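Local coordinates for protein gingipain R2 Pro-Domain (Porphyromonas gingivalis, PDB 4IEF) that probably keeps its arginine-specific cysteine protease latent and assists its folding until the pro-domain is removed, at residues Asn13-Leu18 with Gln29-Asn34; Pro67-Ser72 with Val149-Leu154; Leu73-Thr78 with Arg145-Asn150; Arg79-Glu84 with Val171-Thr176; Phe139-Val144 with Ser201-Tyr206. All coordinates share one frame; numbering follows the deposited sequence.

Interaction 1: residues Asn13-Leu18 with Gln29-Asn34; sequences NPQVRL and QFRMDN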
# COMPACT_ATOMS: atom_id res chain seq x y z
N ASN A 13 -0.40 10.69 -16.94
CA ASN A 13 -0.56 11.58 -18.08
C ASN A 13 0.43 12.75 -17.92
O ASN A 13 0.31 13.51 -16.95
CB ASN A 13 -2.01 12.06 -18.22
CG ASN A 13 -2.34 12.79 -19.51
OD1 ASN A 13 -1.54 13.55 -20.08
ND2 ASN A 13 -3.56 12.63 -19.97
N PRO A 14 1.43 12.89 -18.83
CA PRO A 14 2.43 13.97 -18.67
C PRO A 14 1.91 15.36 -19.03
O PRO A 14 2.52 16.35 -18.66
CB PRO A 14 3.56 13.57 -19.64
CG PRO A 14 3.21 12.20 -20.15
CD PRO A 14 1.72 12.07 -20.03
N GLN A 15 0.78 15.41 -19.75
CA GLN A 15 0.16 16.66 -20.21
C GLN A 15 -0.73 17.28 -19.11
O GLN A 15 -1.12 18.45 -19.23
CB GLN A 15 -0.61 16.42 -21.52
CG GLN A 15 0.30 16.01 -22.68
CD GLN A 15 -0.32 16.29 -24.03
OE1 GLN A 15 -0.48 17.44 -24.44
NE2 GLN A 15 -0.62 15.23 -24.77
N VAL A 16 -1.01 16.53 -18.03
CA VAL A 16 -1.78 17.04 -16.88
C VAL A 16 -0.79 17.81 -15.99
O VAL A 16 0.18 17.23 -15.51
CB VAL A 16 -2.56 15.93 -16.12
CG1 VAL A 16 -3.25 16.48 -14.87
CG2 VAL A 16 -3.58 15.27 -17.04
N ARG A 17 -1.00 19.14 -15.85
CA ARG A 17 -0.10 19.99 -15.07
C ARG A 17 -0.84 21.05 -14.24
O ARG A 17 -1.92 21.51 -14.62
CB ARG A 17 0.95 20.68 -15.98
CG ARG A 17 0.42 21.68 -17.02
CD ARG A 17 1.58 22.46 -17.61
NE ARG A 17 1.14 23.56 -18.48
CZ ARG A 17 1.31 23.58 -19.80
NH1 ARG A 17 1.88 22.56 -20.43
NH2 ARG A 17 0.88 24.62 -20.51
N LEU A 18 -0.23 21.41 -13.09
CA LEU A 18 -0.72 22.43 -12.16
C LEU A 18 -0.30 23.79 -12.71
O LEU A 18 0.89 24.09 -12.75
CB LEU A 18 -0.14 22.17 -10.74
CG LEU A 18 -0.49 23.18 -9.65
CD1 LEU A 18 -1.89 22.94 -9.09
CD2 LEU A 18 0.53 23.13 -8.53
N GLN A 29 -4.71 21.90 -15.30
CA GLN A 29 -4.89 21.72 -16.73
C GLN A 29 -4.83 20.24 -17.09
O GLN A 29 -3.91 19.53 -16.71
CB GLN A 29 -3.82 22.51 -17.51
CG GLN A 29 -3.69 22.12 -18.99
CD GLN A 29 -2.66 22.93 -19.73
OE1 GLN A 29 -2.83 24.12 -19.96
NE2 GLN A 29 -1.57 22.28 -20.13
N PHE A 30 -5.82 19.80 -17.85
CA PHE A 30 -5.89 18.47 -18.43
C PHE A 30 -5.70 18.61 -19.92
O PHE A 30 -6.27 19.52 -20.54
CB PHE A 30 -7.22 17.75 -18.12
CG PHE A 30 -7.49 16.57 -19.03
CD1 PHE A 30 -8.13 16.74 -20.25
CD2 PHE A 30 -7.05 15.29 -18.69
CE1 PHE A 30 -8.31 15.66 -21.13
CE2 PHE A 30 -7.26 14.21 -19.55
CZ PHE A 30 -7.89 14.40 -20.76
N ARG A 31 -4.93 17.70 -20.51
CA ARG A 31 -4.76 17.61 -21.95
C ARG A 31 -4.86 16.15 -22.35
O ARG A 31 -4.31 15.28 -21.66
CB ARG A 31 -3.46 18.27 -22.43
CG ARG A 31 -3.60 19.77 -22.64
CD ARG A 31 -2.27 20.41 -22.98
NE ARG A 31 -2.43 21.82 -23.34
CZ ARG A 31 -1.43 22.67 -23.53
NH1 ARG A 31 -0.17 22.27 -23.38
NH2 ARG A 31 -1.67 23.93 -23.87
N MET A 32 -5.64 15.86 -23.42
CA MET A 32 -5.84 14.50 -23.92
C MET A 32 -4.51 13.91 -24.41
O MET A 32 -3.80 14.55 -25.18
CB MET A 32 -6.90 14.48 -25.04
CG MET A 32 -7.25 13.07 -25.52
SD MET A 32 -7.87 11.97 -24.22
CE MET A 32 -9.59 12.47 -24.18
N ASP A 33 -4.19 12.70 -23.94
CA ASP A 33 -2.96 12.04 -24.31
C ASP A 33 -3.22 10.59 -24.69
O ASP A 33 -3.89 9.86 -23.95
CB ASP A 33 -1.94 12.14 -23.16
CG ASP A 33 -0.55 11.65 -23.53
OD1 ASP A 33 -0.21 10.51 -23.19
OD2 ASP A 33 0.19 12.42 -24.18
N ASN A 34 -2.69 10.19 -25.86
CA ASN A 34 -2.76 8.84 -26.45
C ASN A 34 -4.20 8.25 -26.45
O ASN A 34 -4.40 7.11 -26.03
CB ASN A 34 -1.76 7.90 -25.73
CG ASN A 34 -1.48 6.59 -26.45
OD1 ASN A 34 -1.52 6.49 -27.67
ND2 ASN A 34 -1.18 5.57 -25.68
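With CG anti to the backbone N in both Asn13 (chi1 -169°) and Asp33 (chi1 -171°), these two side chains slide past each other in opposite directions, and the Asn13 amide lands beside the opposite backbone. There Asn13 ND2 donates to Arg31 O at 3.2 Å, meeting the carbonyl nearly end-on although the acceptor lies out of the amide plane. The other branch, Asn13 OD1, accepts from Gln15 N at 3.0 Å, an Asx turn inside the type I beta turn from Asn13 to Val16. Gln15 is thus presented with its CB 3.5 Å from Arg31 CB, while its NE2 gives a fairly straight bond of 3.0 Å to the anti lone pair of Asp33 OD2. The amide and carboxylate planes stand almost perpendicular; the second carboxylate oxygen is bonded to Thr53. Farther along, Arg17 and Gln29 run side by side, with Gln29 NE2 3.2 Å from Arg17 CZ, over the centre of one guanidinium face. Arg17 NH1 also comes within 3.6 Å of Arg31 NH1, a proximity of like charges that the salt bridge from Arg31 to Glu168 may ease. On the buried side, Val16 CG2 packs against Phe30. Reciprocal backbone bonds between Arg17 and Gln29 make an antiparallel hydrogen-bonded pair, the open end of a beta hairpin formed by strands 17-22 and 25-31 and led into by the Asx turn.

Interaction 2: residues Pro67-Ser72 with Val149-Leu154; sequences PILSRS and VNFAPL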
# COMPACT_ATOMS: atom_id res chain seq x y z
N PRO A 67 -13.98 6.99 -19.96
CA PRO A 67 -12.93 7.12 -18.94
C PRO A 67 -12.69 8.53 -18.44
O PRO A 67 -12.87 9.50 -19.18
CB PRO A 67 -11.67 6.58 -19.64
CG PRO A 67 -12.19 5.67 -20.67
CD PRO A 67 -13.46 6.28 -21.15
N ILE A 68 -12.31 8.63 -17.17
CA ILE A 68 -12.02 9.88 -16.48
C ILE A 68 -10.56 9.90 -16.00
O ILE A 68 -9.91 8.86 -15.91
CB ILE A 68 -13.01 10.12 -15.29
CG1 ILE A 68 -12.80 9.11 -14.13
CG2 ILE A 68 -14.49 10.20 -15.76
CD1 ILE A 68 -13.18 9.66 -12.74
N LEU A 69 -10.07 11.10 -15.69
CA LEU A 69 -8.74 11.29 -15.12
C LEU A 69 -8.93 11.97 -13.77
O LEU A 69 -9.60 13.00 -13.69
CB LEU A 69 -7.81 12.09 -16.05
CG LEU A 69 -6.34 12.09 -15.64
CD1 LEU A 69 -5.47 12.07 -16.86
CD2 LEU A 69 -6.00 13.30 -14.75
N SER A 70 -8.35 11.38 -12.72
CA SER A 70 -8.49 11.89 -11.36
C SER A 70 -7.16 12.30 -10.75
O SER A 70 -6.15 11.61 -10.95
CB SER A 70 -9.16 10.85 -10.47
OG SER A 70 -10.47 10.54 -10.92
N ARG A 71 -7.16 13.43 -10.03
CA ARG A 71 -6.00 13.99 -9.35
C ARG A 71 -6.39 14.54 -7.98
O ARG A 71 -7.46 15.15 -7.83
CB ARG A 71 -5.32 15.10 -10.19
CG ARG A 71 -4.48 14.59 -11.36
CD ARG A 71 -3.29 13.75 -10.92
NE ARG A 71 -2.55 13.24 -12.08
CZ ARG A 71 -1.51 13.86 -12.63
NH1 ARG A 71 -1.06 15.00 -12.13
NH2 ARG A 71 -0.90 13.33 -13.69
N SER A 72 -5.52 14.32 -7.00
CA SER A 72 -5.74 14.74 -5.62
C SER A 72 -5.15 16.11 -5.36
O SER A 72 -4.05 16.42 -5.84
CB SER A 72 -5.16 13.72 -4.64
OG SER A 72 -5.78 12.46 -4.81
N VAL A 149 -10.17 15.97 -7.84
CA VAL A 149 -10.82 16.61 -8.98
C VAL A 149 -10.84 15.57 -10.14
O VAL A 149 -9.82 14.92 -10.41
CB VAL A 149 -10.21 17.99 -9.38
CG1 VAL A 149 -8.75 17.90 -9.82
CG2 VAL A 149 -11.06 18.69 -10.45
N ASN A 150 -12.00 15.39 -10.78
CA ASN A 150 -12.16 14.44 -11.89
C ASN A 150 -12.46 15.16 -13.20
O ASN A 150 -13.38 15.98 -13.28
CB ASN A 150 -13.28 13.44 -11.60
CG ASN A 150 -13.27 12.94 -10.18
OD1 ASN A 150 -12.31 12.29 -9.74
ND2 ASN A 150 -14.27 13.32 -9.40
N PHE A 151 -11.68 14.83 -14.24
CA PHE A 151 -11.90 15.34 -15.59
C PHE A 151 -12.62 14.28 -16.38
O PHE A 151 -12.18 13.13 -16.37
CB PHE A 151 -10.56 15.68 -16.27
CG PHE A 151 -9.76 16.78 -15.64
CD1 PHE A 151 -8.74 16.49 -14.73
CD2 PHE A 151 -10.01 18.11 -15.96
CE1 PHE A 151 -7.98 17.52 -14.17
CE2 PHE A 151 -9.24 19.13 -15.40
CZ PHE A 151 -8.24 18.83 -14.50
N ALA A 152 -13.73 14.63 -17.04
CA ALA A 152 -14.49 13.72 -17.90
C ALA A 152 -14.38 14.27 -19.34
O ALA A 152 -15.25 15.03 -19.78
CB ALA A 152 -15.93 13.58 -17.42
N PRO A 153 -13.27 13.97 -20.06
CA PRO A 153 -13.06 14.57 -21.39
C PRO A 153 -13.76 13.85 -22.54
O PRO A 153 -13.59 14.24 -23.70
CB PRO A 153 -11.55 14.49 -21.56
CG PRO A 153 -11.16 13.26 -20.82
CD PRO A 153 -12.12 13.12 -19.68
N LEU A 154 -14.54 12.80 -22.23
CA LEU A 154 -15.27 12.06 -23.24
C LEU A 154 -16.76 12.12 -22.92
O LEU A 154 -17.22 11.54 -21.93
CB LEU A 154 -14.74 10.61 -23.36
CG LEU A 154 -13.26 10.45 -23.76
CD1 LEU A 154 -12.80 9.03 -23.59
CD2 LEU A 154 -13.01 10.90 -25.21
O HOH W 1 -14.95 11.26 -19.84
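The Phe151 ring turns an edge to its strand neighbour: Leu69 O lies near the ring plane, 3.7 Å from Phe151 CD1, and Leu69 CD2 packs 4.2 Å from that same Phe151 CD1. The ring of Phe30 meets Phe151 with the two planes about 25° apart. The second flat group, the Asn150 amide, is approached through its oxygen, as Ser70 OG donates to Asn150 OD1 at 2.8 Å from a little outside the carbonyl plane. Each of these oxygens is also hydrogen-bonded to a basic side chain of the other protein chain, and Asn150 ND2 goes to Thr134 and Ser136. Strands 69-74 and 144-157 pair here in an antiparallel sheet, with two bonds each for Leu69-Phe151 and Arg71-Val149 on either side of the non-hydrogen-bonded pair Ser70-Asn150. Phe151 N to Leu69 O, at 2.8 Å, is almost straight (175°). Past the last strand pair, Ile68 CG2 touches Ala152 CB and Pro67 CD lies 3.7 Å from Leu154 CD1, while one water bridges Pro67 O (2.8 Å) and Leu154 N (2.9 Å).

Interaction 3: residues Leu73-Thr78 with Arg145-Asn150; sequences LAVSET and RGQVVN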
# COMPACT_ATOMS: atom_id res chain seq x y z
N LEU A 73 -5.89 16.93 -4.60
CA LEU A 73 -5.45 18.27 -4.24
C LEU A 73 -5.57 18.51 -2.75
O LEU A 73 -6.54 18.08 -2.13
CB LEU A 73 -6.26 19.35 -4.99
CG LEU A 73 -6.15 19.43 -6.52
CD1 LEU A 73 -7.31 20.22 -7.09
CD2 LEU A 73 -4.81 20.04 -6.95
N ALA A 74 -4.57 19.21 -2.18
CA ALA A 74 -4.61 19.69 -0.80
C ALA A 74 -5.56 20.90 -0.82
O ALA A 74 -5.31 21.86 -1.56
CB ALA A 74 -3.21 20.06 -0.33
N VAL A 75 -6.72 20.81 -0.12
CA VAL A 75 -7.75 21.86 -0.17
C VAL A 75 -7.95 22.60 1.19
O VAL A 75 -7.13 22.43 2.11
CB VAL A 75 -9.11 21.30 -0.71
CG1 VAL A 75 -9.00 20.87 -2.17
CG2 VAL A 75 -9.64 20.15 0.16
N SER A 76 -9.01 23.44 1.30
CA SER A 76 -9.36 24.21 2.50
C SER A 76 -9.63 23.30 3.69
O SER A 76 -10.14 22.20 3.53
CB SER A 76 -10.58 25.10 2.24
OG SER A 76 -10.95 25.82 3.40
N GLU A 77 -9.31 23.78 4.89
CA GLU A 77 -9.45 23.05 6.14
C GLU A 77 -10.89 23.11 6.70
O GLU A 77 -11.30 22.19 7.39
CB GLU A 77 -8.47 23.60 7.20
CG GLU A 77 -6.99 23.38 6.89
CD GLU A 77 -6.35 24.21 5.79
OE1 GLU A 77 -6.75 25.38 5.60
OE2 GLU A 77 -5.43 23.69 5.13
N THR A 78 -11.62 24.22 6.41
CA THR A 78 -12.96 24.44 6.96
C THR A 78 -14.09 24.64 5.93
O THR A 78 -15.25 24.42 6.29
CB THR A 78 -12.94 25.69 7.87
OG1 THR A 78 -12.44 26.80 7.13
CG2 THR A 78 -12.12 25.48 9.15
N ARG A 145 -6.34 18.21 4.66
CA ARG A 145 -7.67 17.95 4.09
C ARG A 145 -7.49 17.95 2.58
O ARG A 145 -6.95 18.90 2.01
CB ARG A 145 -8.72 18.99 4.56
CG ARG A 145 -10.16 18.62 4.17
CD ARG A 145 -11.18 19.49 4.87
NE ARG A 145 -12.55 19.28 4.38
CZ ARG A 145 -13.17 20.05 3.48
NH1 ARG A 145 -12.53 21.08 2.93
NH2 ARG A 145 -14.42 19.80 3.13
N GLY A 146 -7.87 16.84 1.96
CA GLY A 146 -7.74 16.67 0.52
C GLY A 146 -9.06 16.46 -0.19
O GLY A 146 -10.08 16.14 0.43
N GLN A 147 -9.04 16.66 -1.52
CA GLN A 147 -10.19 16.46 -2.39
C GLN A 147 -9.70 16.11 -3.80
O GLN A 147 -8.74 16.71 -4.29
CB GLN A 147 -11.13 17.67 -2.39
CG GLN A 147 -12.56 17.28 -2.78
CD GLN A 147 -13.62 18.29 -2.42
OE1 GLN A 147 -13.34 19.36 -1.89
NE2 GLN A 147 -14.86 17.96 -2.71
N VAL A 148 -10.36 15.13 -4.43
CA VAL A 148 -10.00 14.68 -5.77
C VAL A 148 -10.85 15.39 -6.83
O VAL A 148 -12.08 15.43 -6.72
CB VAL A 148 -10.11 13.13 -5.90
CG1 VAL A 148 -9.81 12.66 -7.33
CG2 VAL A 148 -9.19 12.43 -4.90
N VAL A 149 -10.17 15.97 -7.84
CA VAL A 149 -10.82 16.61 -8.98
C VAL A 149 -10.84 15.57 -10.14
O VAL A 149 -9.82 14.92 -10.41
CB VAL A 149 -10.21 17.99 -9.38
CG1 VAL A 149 -8.75 17.90 -9.82
CG2 VAL A 149 -11.06 18.69 -10.45
N ASN A 150 -12.00 15.39 -10.78
CA ASN A 150 -12.16 14.44 -11.89
C ASN A 150 -12.46 15.16 -13.20
O ASN A 150 -13.38 15.98 -13.28
CB ASN A 150 -13.28 13.44 -11.60
CG ASN A 150 -13.27 12.94 -10.18
OD1 ASN A 150 -12.31 12.29 -9.74
ND2 ASN A 150 -14.27 13.32 -9.40
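Arg145 reaches across to the backbone of Ser76, its chain running extended from CG to NE after a first torsion that sets CG anti to the backbone N (chi1 -171°). Its NH1 donates to Ser76 O at 2.7 Å; the oxygen lies in the guanidinium plane, whereas the donor stands above the carbonyl plane, 38° out of it. The backbone of the same residue takes part too, Arg145 O accepting from Val75 N at 2.9 Å. At Gly146 the strands come close as a non-hydrogen-bonded pair with Ala74, and Gly146 CA makes a CH...O contact of 3.2 Å with Leu73 O. Gln147 follows with two reciprocal backbone bonds to Leu73, each 2.9 Å between N and O, and its CB rests 3.9 Å from Val75 CG1; its amide continues to Ser136 O. Val149 then adds CG1, 3.9 Å from Leu73 CD1, extending the apolar side of the strand. The guanidinium also donates to Arg79 O, Gln181 O and Asn182 O. Every partner named for this buried cation is thus a neutral backbone carbonyl, which implies that peptide dipoles probably share the work of stabilising its charge and that the arginine pins several chain segments to the strand end.

Interaction 4: residues Arg79-Glu84 with Val171-Thr176; sequences RAMKVE and VAVSET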
# COMPACT_ATOMS: atom_id res chain seq x y z
N ARG A 79 -13.79 25.09 4.70
CA ARG A 79 -14.86 25.39 3.74
C ARG A 79 -15.03 24.37 2.61
O ARG A 79 -14.09 23.65 2.25
CB ARG A 79 -14.67 26.79 3.14
CG ARG A 79 -15.21 27.90 4.04
CD ARG A 79 -14.69 29.28 3.67
NE ARG A 79 -13.25 29.39 3.87
CZ ARG A 79 -12.67 30.04 4.88
NH1 ARG A 79 -13.41 30.67 5.78
NH2 ARG A 79 -11.35 30.08 4.97
N ALA A 80 -16.26 24.32 2.06
CA ALA A 80 -16.66 23.46 0.95
C ALA A 80 -16.05 23.97 -0.34
O ALA A 80 -16.11 25.17 -0.61
CB ALA A 80 -18.18 23.43 0.85
N MET A 81 -15.44 23.08 -1.11
CA MET A 81 -14.78 23.45 -2.36
C MET A 81 -15.73 23.32 -3.56
O MET A 81 -16.72 22.58 -3.50
CB MET A 81 -13.53 22.59 -2.60
CG MET A 81 -12.52 22.62 -1.45
SD MET A 81 -11.75 24.22 -1.13
CE MET A 81 -10.65 24.36 -2.52
N LYS A 82 -15.42 24.07 -4.63
CA LYS A 82 -16.16 24.02 -5.88
C LYS A 82 -15.17 23.88 -7.03
O LYS A 82 -13.99 24.24 -6.90
CB LYS A 82 -17.07 25.25 -6.08
CG LYS A 82 -16.34 26.58 -6.32
CD LYS A 82 -17.30 27.67 -6.77
CE LYS A 82 -16.60 29.00 -6.90
NZ LYS A 82 -17.45 30.01 -7.58
N VAL A 83 -15.65 23.34 -8.16
CA VAL A 83 -14.83 23.19 -9.34
C VAL A 83 -15.52 23.93 -10.50
O VAL A 83 -16.72 23.77 -10.73
CB VAL A 83 -14.48 21.71 -9.66
CG1 VAL A 83 -15.73 20.86 -9.90
CG2 VAL A 83 -13.50 21.60 -10.82
N GLU A 84 -14.76 24.80 -11.17
CA GLU A 84 -15.24 25.59 -12.30
C GLU A 84 -14.36 25.35 -13.50
O GLU A 84 -13.13 25.41 -13.37
CB GLU A 84 -15.27 27.09 -11.99
CG GLU A 84 -15.97 27.48 -10.70
CD GLU A 84 -16.37 28.95 -10.66
OE1 GLU A 84 -17.55 29.23 -10.97
OE2 GLU A 84 -15.51 29.80 -10.34
N VAL A 171 -9.40 23.66 -15.09
CA VAL A 171 -10.35 23.87 -13.99
C VAL A 171 -9.73 24.71 -12.88
O VAL A 171 -8.52 24.67 -12.64
CB VAL A 171 -10.93 22.54 -13.42
CG1 VAL A 171 -11.74 21.79 -14.47
CG2 VAL A 171 -9.86 21.65 -12.80
N ALA A 172 -10.60 25.46 -12.18
CA ALA A 172 -10.25 26.24 -11.01
C ALA A 172 -10.96 25.62 -9.80
O ALA A 172 -12.20 25.55 -9.78
CB ALA A 172 -10.64 27.70 -11.19
N VAL A 173 -10.19 25.09 -8.85
CA VAL A 173 -10.74 24.48 -7.64
C VAL A 173 -10.53 25.51 -6.52
O VAL A 173 -9.39 25.81 -6.15
CB VAL A 173 -10.15 23.08 -7.32
CG1 VAL A 173 -10.69 22.53 -6.00
CG2 VAL A 173 -10.43 22.10 -8.47
N SER A 174 -11.63 26.10 -6.04
CA SER A 174 -11.62 27.16 -5.04
C SER A 174 -12.64 26.91 -3.94
O SER A 174 -13.57 26.12 -4.13
CB SER A 174 -11.90 28.51 -5.70
OG SER A 174 -13.13 28.48 -6.41
N GLU A 175 -12.49 27.59 -2.79
CA GLU A 175 -13.41 27.46 -1.66
C GLU A 175 -14.64 28.33 -1.84
O GLU A 175 -14.59 29.34 -2.55
CB GLU A 175 -12.72 27.76 -0.31
CG GLU A 175 -11.85 29.00 -0.28
CD GLU A 175 -11.40 29.40 1.11
OE1 GLU A 175 -10.43 28.81 1.64
OE2 GLU A 175 -12.01 30.34 1.66
N THR A 176 -15.76 27.91 -1.24
CA THR A 176 -17.04 28.62 -1.27
C THR A 176 -17.30 29.27 0.10
O THR A 176 -16.47 29.15 1.00
CB THR A 176 -18.20 27.67 -1.66
OG1 THR A 176 -18.33 26.64 -0.67
CG2 THR A 176 -18.02 27.06 -3.02
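Arg79 travels along the last residues of the opposite strand. Its CB lies 3.7 Å from Thr176 O, CG comes nearer to that same oxygen, and CD nearer still, at 3.2 Å. A bend at chi3 (-65°) then turns the chain, and Arg79 NE forms a salt bridge with Glu175 OE2 at 2.7 Å; beyond it Arg79 NH2 lies 3.4 Å from the same OE2, and the guanidinium and carboxylate planes are 38° apart. One residue on, Ala80 O is gripped twice by Thr176, by its N almost end-on and by its OG1 at 2.7 Å from above the carbonyl plane. Lys82 and Glu84 continue the antiparallel pairing with reciprocal backbone bonds to Ser174 and Ala172. On the side of Lys82 the aliphatic chain runs past Thr176 CG2 and Ser174 OG, and its NZ makes a salt bridge with Glu84. On the other side Met81 folds back at chi2 and chi3, bringing SD over the Glu175 backbone and CE to 3.9 Å from Val173 CG1, while Val83 CG2 packs 3.8 Å from Val171 CB. These apolar side chains face strands 144-157 and 133-141: Met81 touches Gln147 and Leu135, Val83 touches Val149 and Leu135, and Val171 reaches Phe151.

Interaction 5: residues Phe139-Val144 with Ser201-Tyr206; sequences FILRDV and SVFMNY. With CA (calcium ion), chain K.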
# COMPACT_ATOMS: atom_id res chain seq x y z
N PHE A 139 -11.58 14.35 1.99
CA PHE A 139 -10.97 13.42 2.93
C PHE A 139 -9.92 14.11 3.77
O PHE A 139 -9.45 15.19 3.41
CB PHE A 139 -10.35 12.22 2.16
CG PHE A 139 -9.22 12.56 1.22
CD1 PHE A 139 -7.90 12.54 1.65
CD2 PHE A 139 -9.47 12.83 -0.13
CE1 PHE A 139 -6.85 12.82 0.77
CE2 PHE A 139 -8.42 13.11 -1.01
CZ PHE A 139 -7.12 13.11 -0.56
N ILE A 140 -9.52 13.48 4.88
CA ILE A 140 -8.44 13.98 5.71
C ILE A 140 -7.34 12.92 5.73
O ILE A 140 -7.59 11.76 6.07
CB ILE A 140 -8.88 14.43 7.13
CG1 ILE A 140 -9.91 15.61 7.06
CG2 ILE A 140 -7.65 14.84 7.98
CD1 ILE A 140 -10.81 15.79 8.30
N LEU A 141 -6.13 13.32 5.31
CA LEU A 141 -4.94 12.48 5.34
C LEU A 141 -4.02 13.08 6.39
O LEU A 141 -3.28 14.02 6.10
CB LEU A 141 -4.27 12.34 3.95
CG LEU A 141 -2.95 11.54 3.87
CD1 LEU A 141 -3.11 10.13 4.43
CD2 LEU A 141 -2.43 11.51 2.45
N ARG A 142 -4.14 12.57 7.63
CA ARG A 142 -3.41 12.98 8.83
C ARG A 142 -3.69 14.46 9.16
O ARG A 142 -4.71 14.74 9.80
CB ARG A 142 -1.90 12.67 8.72
CG ARG A 142 -1.20 12.68 10.06
CD ARG A 142 0.02 11.81 10.11
NE ARG A 142 0.46 11.62 11.49
CZ ARG A 142 0.53 10.45 12.12
NH1 ARG A 142 0.22 9.33 11.49
NH2 ARG A 142 0.93 10.39 13.38
N ASP A 143 -2.82 15.40 8.73
CA ASP A 143 -2.97 16.83 9.02
C ASP A 143 -3.40 17.65 7.79
O ASP A 143 -3.49 18.87 7.89
CB ASP A 143 -1.64 17.39 9.58
CG ASP A 143 -1.18 16.74 10.87
OD1 ASP A 143 -0.06 16.17 10.89
OD2 ASP A 143 -1.93 16.80 11.87
N VAL A 144 -3.68 16.98 6.65
CA VAL A 144 -4.06 17.70 5.42
C VAL A 144 -5.44 17.23 4.93
O VAL A 144 -5.69 16.03 4.79
CB VAL A 144 -2.98 17.56 4.30
CG1 VAL A 144 -3.40 18.34 3.05
CG2 VAL A 144 -1.61 18.05 4.77
N SER A 201 3.64 13.48 -2.63
CA SER A 201 3.34 12.46 -3.64
C SER A 201 1.84 12.30 -3.89
O SER A 201 1.46 11.98 -5.02
CB SER A 201 3.95 11.12 -3.26
OG SER A 201 3.49 10.69 -1.99
N VAL A 202 0.99 12.49 -2.87
CA VAL A 202 -0.46 12.36 -3.00
C VAL A 202 -1.04 13.63 -3.66
O VAL A 202 -1.78 13.51 -4.63
CB VAL A 202 -1.14 12.04 -1.63
CG1 VAL A 202 -2.65 12.25 -1.67
CG2 VAL A 202 -0.83 10.61 -1.18
N PHE A 203 -0.71 14.82 -3.13
CA PHE A 203 -1.24 16.10 -3.62
C PHE A 203 -0.28 16.75 -4.62
O PHE A 203 0.89 16.95 -4.31
CB PHE A 203 -1.55 17.05 -2.45
CG PHE A 203 -2.34 16.42 -1.32
CD1 PHE A 203 -1.76 16.19 -0.09
CD2 PHE A 203 -3.66 16.02 -1.52
CE1 PHE A 203 -2.48 15.58 0.95
CE2 PHE A 203 -4.40 15.43 -0.48
CZ PHE A 203 -3.80 15.22 0.75
N MET A 204 -0.80 17.08 -5.81
CA MET A 204 0.00 17.71 -6.87
C MET A 204 0.21 19.23 -6.63
O MET A 204 1.03 19.84 -7.31
CB MET A 204 -0.59 17.44 -8.28
CG MET A 204 -1.97 18.04 -8.55
SD MET A 204 -2.62 17.64 -10.22
CE MET A 204 -1.53 18.62 -11.25
N ASN A 205 -0.47 19.81 -5.62
CA ASN A 205 -0.37 21.23 -5.28
C ASN A 205 0.28 21.47 -3.89
O ASN A 205 0.34 22.62 -3.45
CB ASN A 205 -1.76 21.88 -5.32
CG ASN A 205 -2.69 21.44 -4.21
OD1 ASN A 205 -2.79 20.25 -3.89
ND2 ASN A 205 -3.35 22.39 -3.58
N TYR A 206 0.76 20.40 -3.21
CA TYR A 206 1.34 20.49 -1.86
C TYR A 206 2.66 21.29 -1.82
O TYR A 206 2.78 22.19 -0.99
CB TYR A 206 1.54 19.10 -1.23
CG TYR A 206 1.93 19.18 0.24
CD1 TYR A 206 0.99 19.50 1.21
CD2 TYR A 206 3.25 18.97 0.64
CE1 TYR A 206 1.35 19.60 2.55
CE2 TYR A 206 3.62 19.07 1.98
CZ TYR A 206 2.66 19.38 2.94
OH TYR A 206 3.02 19.49 4.26
CA CA K . -8.22 9.72 7.39
O HOH W 2 -9.98 7.98 8.12
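Phe139 and Phe203 have nearly parallel rings, 15° apart, yet neither covers the other: they meet rim to rim, with centroids 5.9 Å apart and Phe139 CZ 3.6 Å from Phe203 CE2. The contact sets a beta hairpin, turned by a type II' beta turn from Leu141 to Val144 between strands 133-141 and 144-157, against the C-terminal end of helix 196-202. Phe203, the first residue to leave helical geometry, points its ring back between hairpin side chains. Val144 slides alongside it in the opposite direction, and with CG1 anti to the backbone N (chi1 -179°) that methyl comes 3.6 Å from Phe203 CE1. The preceding residue in the helix, Val202, puts CG1 3.8 Å above the centre of one Phe203 face, which should restrict the ring's movement, and its CG2 meets Leu141 CD2 tip to tip at 4.1 Å. Val144 CG2 lies by CE1 of Tyr206, a residue whose OH is hydrogen-bonded to Glu196. All the direct contacts between the segments are apolar. Away from them, Ile140 O binds the calcium ion at 2.5 Å, joined by a water at 2.6 Å from the metal and by acidic side-chain and backbone ligands of the partner protein.

In the fold
From the N terminus, interaction 1 closes first, a short loop within the hairpin of strands 17-22 and 25-31, complete before any other contact opens. Interactions 2 and 3 then bring strand 69-74 and the residues after it onto strand 144-157; the two share Val149 and Asn150, and the loop of interaction 3 lies within that of interaction 2. Interaction 4 starts just beyond and ends later, on strand 162-176, so it crosses both. Interaction 5 opens inside all three loops and closes near the C terminus, crossing each of them. Together they tie the hairpins and long central strands into one antiparallel sheet and set the end of helix 196-202 against it, with the calcium beside interaction 5.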